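Long-range contact in CRISPR protein (Archaeoglobus fulgidus, PDB 4MJK), which is a Cas5-family CRISPR-associated protein that probably serves as a subunit of an archaeal type I-A Cascade complex: residues R195-V200 with I230-S235. Sequence-based numbering, arbitrary orientation.
Sequences RWEFEV and IPIMTS
Glu197 and Ile230 form an antiparallel hydrogen-bonded pair, exchanging two bonds: Glu197 N to Ile230 O is 2.8 Å, while Ile230 N reaches Glu197 O at 3.0 Å. A third bond, Ile232 N to Arg195 O at 2.8 Å, continues the pairing by one bond beyond the strand ends. Between these bonds lies the non-hydrogen-bonded pair Trp196-Pro231, where proline costs nothing because the position owes no N-H to strand 196-202.

The proline's CB lies over the indole, 3.8 Å from the centroid of the Trp196 six-membered ring and 11° off its normal, a CH-pi contact, with Pro240 touching both residues. On the opposite face of the sheet, the chi1 of Ile230 (51°) sets CG1 against Glu197 CB and carries CD1 on to 3.8 Å from Glu199 CB. The Glu199 carboxylate turns to Tyr201 and to the backbone of Tyr29 and Tyr30. Ile232 packs against the aliphatic base of Arg195, whose guanidinium meets Glu197 OE1 at its edge in a long salt bridge, NH1 to OE1 3.6 Å.

Backbone bonds thus set the register of strand 196-202, while Pro231 on the Trp196 indole packs one face and Ile230 against Glu197 and Glu199 the other.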
# COMPACT_ATOMS: atom_id res chain seq x y z
N ARG A 195 -2.18 -18.95 -13.80
CA ARG A 195 -2.85 -18.09 -12.87
C ARG A 195 -4.03 -17.36 -13.49
O ARG A 195 -3.93 -16.23 -13.98
CB ARG A 195 -1.88 -17.23 -12.08
CG ARG A 195 -1.17 -18.04 -11.00
CD ARG A 195 -2.17 -18.52 -9.96
NE ARG A 195 -2.02 -17.76 -8.72
CZ ARG A 195 -2.95 -17.64 -7.78
NH1 ARG A 195 -4.13 -18.22 -7.92
NH2 ARG A 195 -2.69 -16.93 -6.69
N TRP A 196 -5.15 -18.06 -13.46
CA TRP A 196 -6.46 -17.50 -13.73
C TRP A 196 -7.37 -17.80 -12.53
O TRP A 196 -7.79 -18.94 -12.32
CB TRP A 196 -7.03 -18.08 -15.01
CG TRP A 196 -6.33 -17.56 -16.21
CD1 TRP A 196 -5.18 -18.06 -16.79
CD2 TRP A 196 -6.68 -16.39 -16.96
NE1 TRP A 196 -4.83 -17.29 -17.87
CE2 TRP A 196 -5.73 -16.25 -17.99
CE3 TRP A 196 -7.72 -15.45 -16.87
CZ2 TRP A 196 -5.79 -15.22 -18.93
CZ3 TRP A 196 -7.78 -14.44 -17.79
CH2 TRP A 196 -6.82 -14.32 -18.81
N GLU A 197 -7.66 -16.76 -11.76
CA GLU A 197 -8.51 -16.91 -10.59
C GLU A 197 -9.97 -16.62 -10.95
O GLU A 197 -10.29 -16.38 -12.11
CB GLU A 197 -8.01 -15.98 -9.49
CG GLU A 197 -7.14 -16.69 -8.47
CD GLU A 197 -7.96 -17.44 -7.43
OE1 GLU A 197 -7.36 -17.96 -6.47
OE2 GLU A 197 -9.20 -17.51 -7.58
N PHE A 198 -10.84 -16.69 -9.94
CA PHE A 198 -12.26 -16.39 -10.06
C PHE A 198 -12.56 -15.23 -9.12
O PHE A 198 -12.02 -15.16 -8.01
CB PHE A 198 -13.14 -17.57 -9.59
CG PHE A 198 -13.05 -18.80 -10.46
CD1 PHE A 198 -14.05 -19.09 -11.38
CD2 PHE A 198 -11.97 -19.68 -10.35
CE1 PHE A 198 -13.98 -20.22 -12.17
CE2 PHE A 198 -11.90 -20.82 -11.15
CZ PHE A 198 -12.91 -21.09 -12.05
N GLU A 199 -13.47 -14.35 -9.52
CA GLU A 199 -13.84 -13.26 -8.64
C GLU A 199 -15.25 -12.81 -8.99
O GLU A 199 -15.60 -12.74 -10.17
CB GLU A 199 -12.83 -12.12 -8.77
CG GLU A 199 -13.00 -10.98 -7.77
CD GLU A 199 -11.65 -10.45 -7.30
OE1 GLU A 199 -11.06 -11.08 -6.39
OE2 GLU A 199 -11.17 -9.44 -7.86
N VAL A 200 -16.08 -12.53 -7.99
CA VAL A 200 -17.46 -12.11 -8.24
C VAL A 200 -17.63 -10.63 -7.97
O VAL A 200 -17.30 -10.16 -6.87
CB VAL A 200 -18.48 -12.89 -7.38
CG1 VAL A 200 -19.90 -12.40 -7.66
CG2 VAL A 200 -18.34 -14.39 -7.64
N ILE A 230 -9.96 -13.95 -13.90
CA ILE A 230 -9.02 -12.83 -13.83
C ILE A 230 -7.60 -13.37 -13.88
O ILE A 230 -7.29 -14.37 -13.22
CB ILE A 230 -9.20 -11.99 -12.53
CG1 ILE A 230 -9.20 -12.90 -11.30
CG2 ILE A 230 -10.52 -11.19 -12.59
CD1 ILE A 230 -9.18 -12.17 -9.95
N PRO A 231 -6.72 -12.71 -14.64
CA PRO A 231 -5.35 -13.20 -14.71
C PRO A 231 -4.51 -12.70 -13.53
O PRO A 231 -4.68 -11.55 -13.08
CB PRO A 231 -4.83 -12.61 -16.02
CG PRO A 231 -5.56 -11.28 -16.11
CD PRO A 231 -6.94 -11.54 -15.51
N ILE A 232 -3.62 -13.56 -13.05
CA ILE A 232 -2.72 -13.24 -11.95
C ILE A 232 -1.30 -13.55 -12.43
O ILE A 232 -0.93 -14.70 -12.66
CB ILE A 232 -3.01 -14.07 -10.69
CG1 ILE A 232 -4.49 -13.93 -10.26
CG2 ILE A 232 -2.01 -13.72 -9.58
CD1 ILE A 232 -4.80 -12.70 -9.50
N MSE A 233 -0.52 -12.50 -12.60
CA MSE A 233 0.83 -12.59 -13.12
C MSE A 233 1.74 -13.14 -12.03
O MSE A 233 1.69 -12.68 -10.89
CB MSE A 233 1.26 -11.16 -13.49
CG MSE A 233 2.51 -11.01 -14.28
SE MSE A 233 2.61 -9.14 -14.86
CE MSE A 233 2.08 -9.39 -16.73
N THR A 234 2.56 -14.13 -12.37
CA THR A 234 3.50 -14.70 -11.40
C THR A 234 4.95 -14.33 -11.71
O THR A 234 5.84 -14.55 -10.90
CB THR A 234 3.39 -16.23 -11.32
OG1 THR A 234 3.47 -16.79 -12.64
CG2 THR A 234 2.07 -16.64 -10.69
N SER A 235 5.17 -13.76 -12.89
CA SER A 235 6.51 -13.37 -13.31
C SER A 235 6.39 -12.19 -14.24
O SER A 235 5.42 -12.09 -15.01
CB SER A 235 7.19 -14.54 -14.04
OG SER A 235 8.25 -14.09 -14.89